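Local atomic coordinates of NADP-dependent glyceraldehyde-3-phosphate dehydrogenase (Bacillus halodurans, PDB entry 3PRL), a protein that probably oxidises glyceraldehyde 3-phosphate to 3-phosphoglycerate with NADP+, without using inorganic phosphate, as a member of the aldehyde dehydrogenase family. Residues D[255-263]-D[453-464]; D[292-300]-D[406-417]. All coordinates share one frame; numbering follows the deposited sequence.

Both contacts are buried, but they belong to different sheets. Contact 1 sits nearer the middle of the chain and pairs strand 256-259, from the nucleotide-binding sheet, with the short strand 460-461 by backbone hydrogen bonds; its outer side also meets a second subunit. Contact 2 joins strands 296-302 and 415-419 of the neighbouring sheet, separated by strand 264-268, and the end of helix 400-409, and therefore works through side chains, with apolar packing and one weak guanidinium bond; no other chain touches it. The centres of contact 1 and contact 2 are about 13 Å apart. Probable hydrogen bonds from Arg298 NH2 to Lys263 O and from Lys457 NZ to Ser410 O join the two.

Contact 1: D[255-263]-D[453-464]; sequences PVVLELGGK and FLGVKKSGLGVQ
Leu461 directs CG opposite its own backbone N (chi1 -177°), whereas Leu258 keeps CG beside its N (chi1 -54°), and the two side chains cross with Leu258 CD1 4.0 Å from Leu461 CD2. They form the hydrogen-bonded pair of a short antiparallel ladder that adds strand 460-461 to strand 256-259 of the nucleotide-binding sheet; strand 234-238 runs parallel along the other edge of 256-259. Leu258 N donates to Leu461 O at 2.8 Å, and Leu461 N returns a bond to Leu258 O at 3.0 Å. The CG of Leu461 also lies 3.3 Å from Val256 O, while Ile254 of a second subunit packs on this leucine. Next along, Glu259 faces Gly460 in a non-hydrogen-bonded pair, where the backbone angles of Gly460 call for glycine. Leu260 N then donates a hydrogen bond to Ser459 O at 2.8 Å, from above the carbonyl plane.

On the opposite face from the leucines stands Glu259, the predicted active-site residue. In one of its two modelled conformers, OE1 approaches the edge of the Phe453 ring at CD2 (3.8 Å), with the carboxylate turned 86° to the ring, and rests 3.2 Å from CG of Gln464, likewise modelled in two. A salt bridge to Arg446 engages the same oxygen; Gln464 NE2 is hydrogen-bonded to Ala171 O. Past the ladder, Ser459 OG takes a hydrogen bond from Gly413 N and donates to Gly261 O, modelled at 2.4 Å, a length too short to trust.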
ATOM      1  N   PRO D 255     -22.069  11.004   1.161  1.00 20.47           N
ATOM      2  CA  PRO D 255     -21.397  10.607  -0.075  1.00 19.85           C
ATOM      3  C   PRO D 255     -22.406  10.031  -1.054  1.00 20.04           C
ATOM      4  O   PRO D 255     -23.315   9.314  -0.634  1.00 19.79           O
ATOM      5  CB  PRO D 255     -20.427   9.518   0.385  1.00 19.30           C
ATOM      6  CG  PRO D 255     -20.452   9.550   1.905  1.00 19.26           C
ATOM      7  CD  PRO D 255     -21.709  10.144   2.311  1.00 19.88           C
ATOM      8  N   VAL D 256     -22.243  10.357  -2.338  1.00 20.67           N
ATOM      9  CA  VAL D 256     -23.107   9.852  -3.389  1.00 22.02           C
ATOM     10  C   VAL D 256     -22.284   9.344  -4.570  1.00 22.72           C
ATOM     11  O   VAL D 256     -21.521  10.085  -5.181  1.00 22.80           O
ATOM     12  CB  VAL D 256     -24.170  10.896  -3.863  1.00 21.92           C
ATOM     13  CG1 VAL D 256     -25.162  10.245  -4.825  1.00 19.39           C
ATOM     14  CG2 VAL D 256     -24.921  11.457  -2.675  1.00 19.54           C
ATOM     15  N   VAL D 257     -22.456   8.057  -4.854  1.00 23.08           N
ATOM     16  CA  VAL D 257     -21.754   7.374  -5.921  1.00 23.60           C
ATOM     17  C   VAL D 257     -22.776   7.082  -7.035  1.00 24.11           C
ATOM     18  O   VAL D 257     -23.851   6.562  -6.779  1.00 23.79           O
ATOM     19  CB  VAL D 257     -21.048   6.097  -5.377  1.00 23.36           C
ATOM     20  CG1 VAL D 257     -20.696   5.104  -6.480  1.00 25.80           C
ATOM     21  CG2 VAL D 257     -19.779   6.487  -4.592  1.00 25.68           C
ATOM     22  N   LEU D 258     -22.449   7.478  -8.261  1.00 24.84           N
ATOM     23  CA  LEU D 258     -23.369   7.302  -9.381  1.00 25.32           C
ATOM     24  C   LEU D 258     -22.707   6.630 -10.576  1.00 25.62           C
ATOM     25  O   LEU D 258     -21.598   6.998 -10.983  1.00 25.55           O
ATOM     26  CB  LEU D 258     -23.962   8.648  -9.827  1.00 25.72           C
ATOM     27  CG  LEU D 258     -24.669   9.574  -8.832  1.00 25.75           C
ATOM     28  CD1 LEU D 258     -24.856  10.977  -9.407  1.00 26.23           C
ATOM     29  CD2 LEU D 258     -26.017   8.986  -8.443  1.00 26.17           C
ATOM     30  N   GLU D 259     -23.399   5.630 -11.103  1.00 25.75           N
ATOM     31  CA  GLU D 259     -23.050   5.021 -12.369  0.50 26.06           C
ATOM     32  C   GLU D 259     -24.177   5.353 -13.341  1.00 26.12           C
ATOM     33  O   GLU D 259     -25.290   4.859 -13.196  1.00 27.30           O
ATOM     34  CB  GLU D 259     -22.870   3.508 -12.185  0.50 26.12           C
ATOM     35  CG  GLU D 259     -21.936   3.185 -11.017  0.50 28.31           C
ATOM     36  CD  GLU D 259     -21.832   1.713 -10.702  0.50 25.78           C
ATOM     37  OE1 GLU D 259     -20.791   1.317 -10.143  0.50 28.07           O
ATOM     38  OE2 GLU D 259     -22.774   0.953 -10.998  0.50 28.54           O
ATOM     39  N   LEU D 260     -23.887   6.200 -14.317  1.00 24.98           N
ATOM     40  CA  LEU D 260     -24.924   6.668 -15.242  1.00 24.12           C
ATOM     41  C   LEU D 260     -24.629   6.260 -16.688  1.00 25.12           C
ATOM     42  O   LEU D 260     -23.992   5.232 -16.936  1.00 25.15           O
ATOM     43  CB  LEU D 260     -25.161   8.192 -15.089  1.00 23.16           C
ATOM     44  CG  LEU D 260     -25.232   8.652 -13.616  1.00 20.95           C
ATOM     45  CD1 LEU D 260     -25.201  10.146 -13.440  1.00 23.13           C
ATOM     46  CD2 LEU D 260     -26.426   8.065 -12.907  1.00 22.99           C
ATOM     47  N   GLY D 261     -25.111   7.053 -17.640  1.00 25.74           N
ATOM     48  CA  GLY D 261     -25.036   6.689 -19.043  1.00 25.93           C
ATOM     49  C   GLY D 261     -23.693   6.888 -19.713  1.00 25.61           C
ATOM     50  O   GLY D 261     -22.823   7.636 -19.230  1.00 25.07           O
ATOM     51  N   GLY D 262     -23.541   6.220 -20.854  1.00 25.75           N
ATOM     52  CA  GLY D 262     -22.338   6.347 -21.650  1.00 26.09           C
ATOM     53  C   GLY D 262     -22.663   6.565 -23.103  1.00 26.39           C
ATOM     54  O   GLY D 262     -23.756   6.242 -23.563  1.00 26.74           O
ATOM     55  N   LYS D 263     -21.721   7.158 -23.824  1.00 26.50           N
ATOM     56  CA  LYS D 263     -21.706   7.012 -25.281  1.00 26.75           C
ATOM     57  C   LYS D 263     -20.274   6.632 -25.677  1.00 26.72           C
ATOM     58  O   LYS D 263     -19.543   7.448 -26.262  1.00 27.51           O
ATOM     59  CB  LYS D 263     -22.199   8.295 -25.953  1.00 27.00           C
ATOM     60  CG  LYS D 263     -22.570   8.181 -27.441  1.00 24.43           C
ATOM     61  CD  LYS D 263     -24.001   7.683 -27.693  1.00 27.82           C
ATOM     62  CE  LYS D 263     -24.318   7.755 -29.189  1.00 25.39           C
ATOM     63  NZ  LYS D 263     -25.690   7.282 -29.581  1.00 28.84           N
ATOM     64  N   PHE D 453     -13.792   0.972 -11.648  1.00 21.74           N
ATOM     65  CA  PHE D 453     -14.795   1.374 -12.625  1.00 22.48           C
ATOM     66  C   PHE D 453     -15.384   2.735 -12.254  1.00 20.67           C
ATOM     67  O   PHE D 453     -15.879   2.908 -11.144  1.00 19.83           O
ATOM     68  CB  PHE D 453     -15.887   0.302 -12.712  1.00 24.19           C
ATOM     69  CG  PHE D 453     -17.044   0.674 -13.580  1.00 25.44           C
ATOM     70  CD1 PHE D 453     -16.926   0.654 -14.972  1.00 24.83           C
ATOM     71  CD2 PHE D 453     -18.276   0.972 -13.015  1.00 24.62           C
ATOM     72  CE1 PHE D 453     -18.009   0.973 -15.779  1.00 25.92           C
ATOM     73  CE2 PHE D 453     -19.362   1.293 -13.807  1.00 25.78           C
ATOM     74  CZ  PHE D 453     -19.233   1.287 -15.204  1.00 25.18           C
ATOM     75  N   LEU D 454     -15.318   3.684 -13.194  1.00 19.85           N
ATOM     76  CA  LEU D 454     -15.883   5.030 -13.010  1.00 19.90           C
ATOM     77  C   LEU D 454     -16.302   5.706 -14.332  1.00 20.43           C
ATOM     78  O   LEU D 454     -15.711   5.472 -15.387  1.00 19.70           O
ATOM     79  CB  LEU D 454     -14.900   5.923 -12.205  1.00 19.55           C
ATOM     80  CG  LEU D 454     -13.610   6.454 -12.861  1.00 24.38           C
ATOM     81  CD1 LEU D 454     -12.899   7.526 -12.010  1.00 19.43           C
ATOM     82  CD2 LEU D 454     -12.660   5.314 -13.246  1.00 19.50           C
ATOM     83  N   GLY D 455     -17.350   6.521 -14.266  1.00 21.73           N
ATOM     84  CA  GLY D 455     -17.691   7.433 -15.346  1.00 23.37           C
ATOM     85  C   GLY D 455     -17.434   8.855 -14.886  1.00 24.85           C
ATOM     86  O   GLY D 455     -17.702   9.193 -13.728  1.00 25.26           O
ATOM     87  N   VAL D 456     -16.881   9.675 -15.776  1.00 25.98           N
ATOM     88  CA  VAL D 456     -16.683  11.101 -15.498  1.00 26.70           C
ATOM     89  C   VAL D 456     -17.735  11.923 -16.278  1.00 27.46           C
ATOM     90  O   VAL D 456     -18.598  11.341 -16.935  1.00 27.02           O
ATOM     91  CB  VAL D 456     -15.239  11.564 -15.809  1.00 26.67           C
ATOM     92  CG1 VAL D 456     -14.234  10.688 -15.063  1.00 29.03           C
ATOM     93  CG2 VAL D 456     -14.948  11.526 -17.308  1.00 29.83           C
ATOM     94  N   LYS D 457     -17.650  13.257 -16.194  1.00 28.25           N
ATOM     95  CA  LYS D 457     -18.631  14.159 -16.799  1.00 29.10           C
ATOM     96  C   LYS D 457     -20.037  13.809 -16.301  1.00 28.42           C
ATOM     97  O   LYS D 457     -20.247  13.688 -15.105  1.00 27.94           O
ATOM     98  CB  LYS D 457     -18.572  14.092 -18.322  1.00 30.40           C
ATOM     99  CG  LYS D 457     -17.306  14.567 -18.944  1.00 32.41           C
ATOM    100  CD  LYS D 457     -17.574  14.832 -20.407  1.00 31.33           C
ATOM    101  CE  LYS D 457     -16.359  14.517 -21.242  1.00 33.13           C
ATOM    102  NZ  LYS D 457     -16.615  14.820 -22.672  1.00 32.15           N
ATOM    103  N   LYS D 458     -20.989  13.623 -17.212  1.00 28.60           N
ATOM    104  CA  LYS D 458     -22.346  13.241 -16.816  1.00 29.34           C
ATOM    105  C   LYS D 458     -22.564  11.733 -16.597  1.00 28.68           C
ATOM    106  O   LYS D 458     -23.634  11.320 -16.142  1.00 28.88           O
ATOM    107  CB  LYS D 458     -23.368  13.786 -17.809  1.00 30.95           C
ATOM    108  CG  LYS D 458     -23.781  15.210 -17.508  1.00 31.23           C
ATOM    109  CD  LYS D 458     -25.170  15.518 -18.062  1.00 32.10           C
ATOM    110  CE  LYS D 458     -25.492  17.005 -17.950  1.00 32.30           C
ATOM    111  NZ  LYS D 458     -25.022  17.571 -16.636  1.00 32.44           N
ATOM    112  N   SER D 459     -21.538  10.940 -16.913  1.00 27.85           N
ATOM    113  CA  SER D 459     -21.530   9.470 -16.777  1.00 26.80           C
ATOM    114  C   SER D 459     -21.439   8.914 -15.345  1.00 26.74           C
ATOM    115  O   SER D 459     -21.663   7.712 -15.118  1.00 27.27           O
ATOM    116  CB  SER D 459     -20.392   8.886 -17.622  1.00 26.05           C
ATOM    117  OG  SER D 459     -20.735   8.866 -19.003  1.00 27.54           O
ATOM    118  N   GLY D 460     -21.086   9.765 -14.381  1.00 26.46           N
ATOM    119  CA  GLY D 460     -21.122   9.352 -12.981  1.00 25.58           C
ATOM    120  C   GLY D 460     -20.364  10.209 -11.980  1.00 24.76           C
ATOM    121  O   GLY D 460     -19.933  11.316 -12.292  1.00 23.97           O
ATOM    122  N   LEU D 461     -20.223   9.659 -10.775  1.00 24.69           N
ATOM    123  CA  LEU D 461     -19.689  10.347  -9.611  1.00 24.84           C
ATOM    124  C   LEU D 461     -19.084   9.283  -8.679  1.00 24.07           C
ATOM    125  O   LEU D 461     -19.723   8.266  -8.382  1.00 22.94           O
ATOM    126  CB  LEU D 461     -20.811  11.149  -8.933  1.00 26.26           C
ATOM    127  CG  LEU D 461     -20.574  12.046  -7.711  1.00 27.64           C
ATOM    128  CD1 LEU D 461     -19.537  13.114  -7.985  1.00 26.39           C
ATOM    129  CD2 LEU D 461     -21.893  12.692  -7.258  1.00 26.81           C
ATOM    130  N   GLY D 462     -17.840   9.502  -8.251  1.00 23.96           N
ATOM    131  CA  GLY D 462     -17.104   8.503  -7.458  1.00 24.17           C
ATOM    132  C   GLY D 462     -16.611   7.307  -8.256  1.00 24.51           C
ATOM    133  O   GLY D 462     -16.518   7.381  -9.475  1.00 24.82           O
ATOM    134  N   VAL D 463     -16.297   6.203  -7.563  1.00 24.64           N
ATOM    135  CA  VAL D 463     -15.611   5.036  -8.170  1.00 24.72           C
ATOM    136  C   VAL D 463     -16.143   3.696  -7.662  1.00 25.07           C
ATOM    137  O   VAL D 463     -16.519   3.576  -6.481  1.00 25.83           O
ATOM    138  CB  VAL D 463     -14.105   5.003  -7.820  1.00 24.93           C
ATOM    139  CG1 VAL D 463     -13.282   4.350  -8.954  1.00 22.09           C
ATOM    140  CG2 VAL D 463     -13.565   6.398  -7.468  1.00 22.10           C
ATOM    141  N   GLN D 464     -16.136   2.689  -8.539  1.00 24.49           N
ATOM    142  CA  GLN D 464     -16.474   1.323  -8.154  0.50 24.86           C
ATOM    143  C   GLN D 464     -15.402   0.329  -8.581  1.00 24.46           C
ATOM    144  O   GLN D 464     -14.257   0.693  -8.848  1.00 24.46           O
ATOM    145  CB  GLN D 464     -17.839   0.909  -8.723  0.50 25.66           C
ATOM    146  CG  GLN D 464     -18.914   0.609  -7.681  0.50 28.00           C
ATOM    147  CD  GLN D 464     -19.049  -0.886  -7.363  0.50 26.03           C
ATOM    148  OE1 GLN D 464     -18.343  -1.731  -7.926  0.50 28.10           O
ATOM    149  NE2 GLN D 464     -19.947  -1.209  -6.439  0.50 28.30           N
TER

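Contact 2: D[292-300]-D[406-417]; sequences RCTAIKRVF and LSNQSDYGLQAS
In the loop of the family's cysteine signature, just ahead of strand 296-302, Cys293 and Thr294 pack on Leu414 and Gln415. Leu414 CD2 comes 3.9 Å from Cys293 CB, and the Leu414 side chain crosses that of Thr294 at about a right angle. Thr294 turns CG2 to the far side from its backbone N, which brings this methyl 3.5 Å from Gln415 OE1; the amide NE2 is bonded to Glu445 O. Cys293 lies near the predicted active-site residue Glu259, consistent with the active-site cysteine of relatives. Two residues on from Thr294, Ile296 CD1 sits 3.2 Å from Ser417 OG, a hydroxyl hydrogen-bonded to Ala442 O.

Strand 391-397, helix 400-409 and strand 415-419 make a beta-alpha-beta crossover, and the end of that helix lies against strand 296-302. Here Phe300 leans obliquely on the helix: CE1 is 3.3 Å from Leu406 CB and CZ 3.7 Å from Ser407 N. An alanine here would take away the ring and is likely to leave a gap beside Leu406 CB and Ser407, as well as removing the edge against which Arg298 NH1 lies in plane. Arg298 bends at chi3 (-70°), carrying its guanidinium to the last turn of the helix, where carbonyl oxygens of Leu406 and Ser407 approach its edge and probably help to stabilise its positive charge. NH2, whose stronger partner is Lys263 O, gives Ser407 O a weak bond of 3.5 Å; Ser410 CB approaches this same nitrogen obliquely, at 3.4 Å.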
ATOM      1  N   ARG D 292     -26.854  -1.247 -22.223  1.00 24.84           N
ATOM      2  CA  ARG D 292     -25.710  -1.267 -21.337  1.00 25.24           C
ATOM      3  C   ARG D 292     -25.160   0.135 -21.249  1.00 25.41           C
ATOM      4  O   ARG D 292     -25.089   0.861 -22.264  1.00 25.55           O
ATOM      5  CB  ARG D 292     -24.648  -2.228 -21.873  1.00 25.89           C
ATOM      6  CG  ARG D 292     -25.050  -3.693 -21.765  1.00 27.60           C
ATOM      7  CD  ARG D 292     -24.115  -4.627 -22.530  1.00 26.33           C
ATOM      8  NE  ARG D 292     -22.859  -4.873 -21.833  1.00 27.44           N
ATOM      9  CZ  ARG D 292     -21.657  -4.721 -22.389  1.00 26.13           C
ATOM     10  NH1 ARG D 292     -21.549  -4.332 -23.661  1.00 27.77           N
ATOM     11  NH2 ARG D 292     -20.563  -4.963 -21.683  1.00 27.08           N
ATOM     12  N   CYS D 293     -24.785   0.532 -20.041  1.00 25.16           N
ATOM     13  CA  CYS D 293     -24.179   1.833 -19.873  1.00 25.60           C
ATOM     14  C   CYS D 293     -22.794   1.783 -20.486  1.00 25.00           C
ATOM     15  O   CYS D 293     -22.422   2.681 -21.219  1.00 24.85           O
ATOM     16  CB  CYS D 293     -24.158   2.256 -18.407  1.00 25.71           C
ATOM     17  SG  CYS D 293     -25.815   2.554 -17.805  1.00 34.95           S
ATOM     18  N   THR D 294     -22.065   0.704 -20.189  1.00 25.12           N
ATOM     19  CA  THR D 294     -20.772   0.441 -20.784  1.00 25.53           C
ATOM     20  C   THR D 294     -20.956  -0.431 -22.038  1.00 26.12           C
ATOM     21  O   THR D 294     -21.331  -1.604 -21.948  1.00 26.40           O
ATOM     22  CB  THR D 294     -19.842  -0.239 -19.782  1.00 25.40           C
ATOM     23  OG1 THR D 294     -20.083   0.289 -18.463  1.00 28.52           O
ATOM     24  CG2 THR D 294     -18.399   0.001 -20.163  1.00 28.72           C
ATOM     25  N   ALA D 295     -20.693   0.176 -23.190  1.00 26.39           N
ATOM     26  CA  ALA D 295     -20.885  -0.426 -24.507  1.00 26.43           C
ATOM     27  C   ALA D 295     -20.466   0.586 -25.543  1.00 26.52           C
ATOM     28  O   ALA D 295     -20.711   1.781 -25.377  1.00 26.28           O
ATOM     29  CB  ALA D 295     -22.343  -0.790 -24.729  1.00 27.07           C
ATOM     30  N   ILE D 296     -19.864   0.100 -26.624  1.00 26.61           N
ATOM     31  CA  ILE D 296     -19.532   0.933 -27.761  1.00 26.76           C
ATOM     32  C   ILE D 296     -20.832   1.388 -28.457  1.00 27.13           C
ATOM     33  O   ILE D 296     -21.672   0.575 -28.832  1.00 27.92           O
ATOM     34  CB  ILE D 296     -18.629   0.167 -28.748  1.00 26.75           C
ATOM     35  CG1 ILE D 296     -17.245  -0.110 -28.133  1.00 25.25           C
ATOM     36  CG2 ILE D 296     -18.580   0.865 -30.107  1.00 26.28           C
ATOM     37  CD1 ILE D 296     -16.342   1.089 -27.976  1.00 26.27           C
ATOM     38  N   LYS D 297     -20.992   2.690 -28.622  1.00 26.62           N
ATOM     39  CA  LYS D 297     -22.212   3.232 -29.207  1.00 26.23           C
ATOM     40  C   LYS D 297     -21.911   4.235 -30.297  1.00 27.10           C
ATOM     41  O   LYS D 297     -22.811   4.882 -30.784  1.00 28.10           O
ATOM     42  CB  LYS D 297     -23.061   3.901 -28.125  1.00 25.30           C
ATOM     43  CG  LYS D 297     -23.709   2.950 -27.137  1.00 25.05           C
ATOM     44  CD  LYS D 297     -24.143   3.723 -25.948  1.00 24.25           C
ATOM     45  CE  LYS D 297     -24.748   2.836 -24.899  1.00 24.43           C
ATOM     46  NZ  LYS D 297     -24.358   3.353 -23.542  1.00 23.12           N
ATOM     47  N   ARG D 298     -20.641   4.342 -30.675  1.00 27.87           N
ATOM     48  CA  ARG D 298     -20.147   5.333 -31.629  1.00 29.17           C
ATOM     49  C   ARG D 298     -18.880   4.795 -32.272  1.00 29.89           C
ATOM     50  O   ARG D 298     -17.948   4.414 -31.557  1.00 29.51           O
ATOM     51  CB  ARG D 298     -19.736   6.610 -30.890  1.00 29.31           C
ATOM     52  CG  ARG D 298     -20.759   7.706 -30.777  1.00 30.77           C
ATOM     53  CD  ARG D 298     -20.055   9.002 -30.372  1.00 29.38           C
ATOM     54  NE  ARG D 298     -19.550   8.991 -28.996  1.00 29.90           N
ATOM     55  CZ  ARG D 298     -19.064  10.061 -28.364  1.00 28.50           C
ATOM     56  NH1 ARG D 298     -19.019  11.245 -28.984  1.00 30.22           N
ATOM     57  NH2 ARG D 298     -18.631   9.956 -27.108  1.00 29.01           N
ATOM     58  N   VAL D 299     -18.822   4.766 -33.601  1.00 30.70           N
ATOM     59  CA  VAL D 299     -17.556   4.455 -34.257  1.00 30.92           C
ATOM     60  C   VAL D 299     -17.004   5.658 -35.014  1.00 32.25           C
ATOM     61  O   VAL D 299     -17.560   6.073 -36.026  1.00 32.81           O
ATOM     62  CB  VAL D 299     -17.646   3.256 -35.225  1.00 31.11           C
ATOM     63  CG1 VAL D 299     -16.267   2.965 -35.822  1.00 27.56           C
ATOM     64  CG2 VAL D 299     -18.208   2.013 -34.530  1.00 26.79           C
ATOM     65  N   PHE D 300     -15.907   6.215 -34.519  1.00 33.16           N
ATOM     66  CA  PHE D 300     -15.114   7.142 -35.322  1.00 35.30           C
ATOM     67  C   PHE D 300     -14.074   6.311 -36.072  1.00 36.08           C
ATOM     68  O   PHE D 300     -13.157   5.765 -35.456  1.00 35.77           O
ATOM     69  CB  PHE D 300     -14.403   8.178 -34.443  1.00 35.70           C
ATOM     70  CG  PHE D 300     -15.324   8.994 -33.578  1.00 37.43           C
ATOM     71  CD1 PHE D 300     -16.109  10.001 -34.125  1.00 35.96           C
ATOM     72  CD2 PHE D 300     -15.383   8.772 -32.209  1.00 34.53           C
ATOM     73  CE1 PHE D 300     -16.947  10.765 -33.324  1.00 37.73           C
ATOM     74  CE2 PHE D 300     -16.222   9.528 -31.398  1.00 36.28           C
ATOM     75  CZ  PHE D 300     -17.001  10.524 -31.949  1.00 34.79           C
ATOM     76  N   LEU D 406     -14.392  15.041 -31.391  1.00 35.00           N
ATOM     77  CA  LEU D 406     -15.790  14.621 -31.439  1.00 34.89           C
ATOM     78  C   LEU D 406     -16.147  13.690 -30.285  1.00 34.08           C
ATOM     79  O   LEU D 406     -17.287  13.673 -29.809  1.00 34.34           O
ATOM     80  CB  LEU D 406     -16.079  13.935 -32.772  1.00 35.73           C
ATOM     81  CG  LEU D 406     -16.350  14.833 -33.988  1.00 37.12           C
ATOM     82  CD1 LEU D 406     -16.328  14.023 -35.285  1.00 37.33           C
ATOM     83  CD2 LEU D 406     -17.679  15.546 -33.816  1.00 36.94           C
ATOM     84  N   SER D 407     -15.160  12.911 -29.856  1.00 32.95           N
ATOM     85  CA  SER D 407     -15.273  12.051 -28.700  1.00 31.89           C
ATOM     86  C   SER D 407     -15.530  12.905 -27.460  1.00 30.66           C
ATOM     87  O   SER D 407     -16.482  12.665 -26.714  1.00 29.91           O
ATOM     88  CB  SER D 407     -13.986  11.226 -28.547  1.00 31.52           C
ATOM     89  OG  SER D 407     -13.864  10.680 -27.252  1.00 37.68           O
ATOM     90  N   ASN D 408     -14.700  13.930 -27.277  1.00 30.25           N
ATOM     91  CA  ASN D 408     -14.775  14.763 -26.080  1.00 29.95           C
ATOM     92  C   ASN D 408     -15.957  15.711 -26.022  1.00 30.89           C
ATOM     93  O   ASN D 408     -16.308  16.189 -24.935  1.00 30.54           O
ATOM     94  CB  ASN D 408     -13.466  15.519 -25.872  1.00 29.38           C
ATOM     95  CG  ASN D 408     -12.351  14.600 -25.459  1.00 27.32           C
ATOM     96  OD1 ASN D 408     -12.599  13.467 -25.037  1.00 28.34           O
ATOM     97  ND2 ASN D 408     -11.120  15.061 -25.591  1.00 28.99           N
ATOM     98  N   GLN D 409     -16.576  15.954 -27.182  1.00 31.55           N
ATOM     99  CA  GLN D 409     -17.742  16.845 -27.262  1.00 32.34           C
ATOM    100  C   GLN D 409     -18.990  16.314 -26.574  1.00 31.53           C
ATOM    101  O   GLN D 409     -19.823  17.108 -26.137  1.00 31.66           O
ATOM    102  CB  GLN D 409     -18.064  17.215 -28.710  1.00 33.37           C
ATOM    103  CG  GLN D 409     -17.464  18.528 -29.148  1.00 35.68           C
ATOM    104  CD  GLN D 409     -17.428  18.710 -30.668  1.00 35.02           C
ATOM    105  OE1 GLN D 409     -16.451  19.224 -31.207  1.00 37.06           O
ATOM    106  NE2 GLN D 409     -18.483  18.286 -31.354  1.00 36.88           N
ATOM    107  N   SER D 410     -19.123  14.984 -26.495  1.00 30.12           N
ATOM    108  CA  SER D 410     -20.241  14.340 -25.790  1.00 29.10           C
ATOM    109  C   SER D 410     -20.269  14.757 -24.315  1.00 28.34           C
ATOM    110  O   SER D 410     -19.211  14.950 -23.716  1.00 27.68           O
ATOM    111  CB  SER D 410     -20.102  12.812 -25.897  1.00 28.56           C
ATOM    112  OG  SER D 410     -20.894  12.144 -24.930  1.00 24.40           O
ATOM    113  N   ASP D 411     -21.464  14.889 -23.740  1.00 28.36           N
ATOM    114  CA  ASP D 411     -21.600  15.142 -22.303  1.00 29.19           C
ATOM    115  C   ASP D 411     -21.169  13.920 -21.490  1.00 27.99           C
ATOM    116  O   ASP D 411     -20.960  14.028 -20.285  1.00 27.35           O
ATOM    117  CB  ASP D 411     -23.044  15.505 -21.904  1.00 31.12           C
ATOM    118  CG  ASP D 411     -23.563  16.775 -22.583  1.00 31.86           C
ATOM    119  OD1 ASP D 411     -22.873  17.813 -22.571  1.00 32.24           O
ATOM    120  OD2 ASP D 411     -24.679  16.731 -23.134  1.00 32.38           O
ATOM    121  N   TYR D 412     -21.070  12.758 -22.149  1.00 27.00           N
ATOM    122  CA  TYR D 412     -20.714  11.519 -21.487  1.00 26.03           C
ATOM    123  C   TYR D 412     -19.215  11.342 -21.379  1.00 24.66           C
ATOM    124  O   TYR D 412     -18.429  12.074 -22.011  1.00 25.37           O
ATOM    125  CB  TYR D 412     -21.360  10.308 -22.194  1.00 26.67           C
ATOM    126  CG  TYR D 412     -22.860  10.376 -22.121  1.00 28.67           C
ATOM    127  CD1 TYR D 412     -23.516  10.227 -20.903  1.00 26.67           C
ATOM    128  CD2 TYR D 412     -23.624  10.641 -23.260  1.00 27.58           C
ATOM    129  CE1 TYR D 412     -24.899  10.323 -20.821  1.00 28.65           C
ATOM    130  CE2 TYR D 412     -25.012  10.719 -23.193  1.00 29.51           C
ATOM    131  CZ  TYR D 412     -25.638  10.556 -21.971  1.00 27.55           C
ATOM    132  OH  TYR D 412     -26.994  10.641 -21.877  1.00 29.46           O
ATOM    133  N   GLY D 413     -18.825  10.360 -20.585  1.00 23.33           N
ATOM    134  CA  GLY D 413     -17.411  10.154 -20.262  1.00 23.05           C
ATOM    135  C   GLY D 413     -17.163   8.882 -19.484  1.00 22.21           C
ATOM    136  O   GLY D 413     -16.441   8.895 -18.491  1.00 22.35           O
ATOM    137  N   LEU D 414     -17.765   7.785 -19.933  1.00 21.64           N
ATOM    138  CA  LEU D 414     -17.654   6.521 -19.220  1.00 22.07           C
ATOM    139  C   LEU D 414     -16.362   5.769 -19.623  1.00 21.91           C
ATOM    140  O   LEU D 414     -15.379   5.718 -18.858  1.00 20.65           O
ATOM    141  CB  LEU D 414     -18.946   5.703 -19.430  1.00 22.21           C
ATOM    142  CG  LEU D 414     -19.285   4.431 -18.637  1.00 21.15           C
ATOM    143  CD1 LEU D 414     -18.792   4.487 -17.180  1.00 21.57           C
ATOM    144  CD2 LEU D 414     -20.791   4.205 -18.651  1.00 22.17           C
ATOM    145  N   GLN D 415     -16.353   5.230 -20.846  1.00 22.32           N
ATOM    146  CA  GLN D 415     -15.245   4.428 -21.332  1.00 21.96           C
ATOM    147  C   GLN D 415     -15.005   4.684 -22.826  1.00 22.64           C
ATOM    148  O   GLN D 415     -15.757   5.409 -23.449  1.00 22.45           O
ATOM    149  CB  GLN D 415     -15.515   2.941 -21.047  1.00 21.36           C
ATOM    150  CG  GLN D 415     -15.317   2.542 -19.579  1.00 20.78           C
ATOM    151  CD  GLN D 415     -15.031   1.046 -19.401  1.00 20.83           C
ATOM    152  OE1 GLN D 415     -14.876   0.326 -20.374  1.00 20.92           O
ATOM    153  NE2 GLN D 415     -14.921   0.592 -18.138  1.00 20.31           N
ATOM    154  N   ALA D 416     -13.942   4.102 -23.386  1.00 23.66           N
ATOM    155  CA  ALA D 416     -13.634   4.226 -24.822  1.00 24.72           C
ATOM    156  C   ALA D 416     -12.679   3.142 -25.307  1.00 25.16           C
ATOM    157  O   ALA D 416     -11.927   2.563 -24.513  1.00 25.07           O
ATOM    158  CB  ALA D 416     -13.035   5.614 -25.134  1.00 24.78           C
ATOM    159  N   SER D 417     -12.699   2.894 -26.618  1.00 25.94           N
ATOM    160  CA  SER D 417     -11.753   1.989 -27.274  1.00 26.67           C
ATOM    161  C   SER D 417     -10.892   2.715 -28.327  1.00 28.46           C
ATOM    162  O   SER D 417     -11.416   3.546 -29.076  1.00 29.33           O
ATOM    163  CB  SER D 417     -12.512   0.854 -27.964  1.00 26.59           C
ATOM    164  OG  SER D 417     -13.389   0.173 -27.088  1.00 22.99           O
TER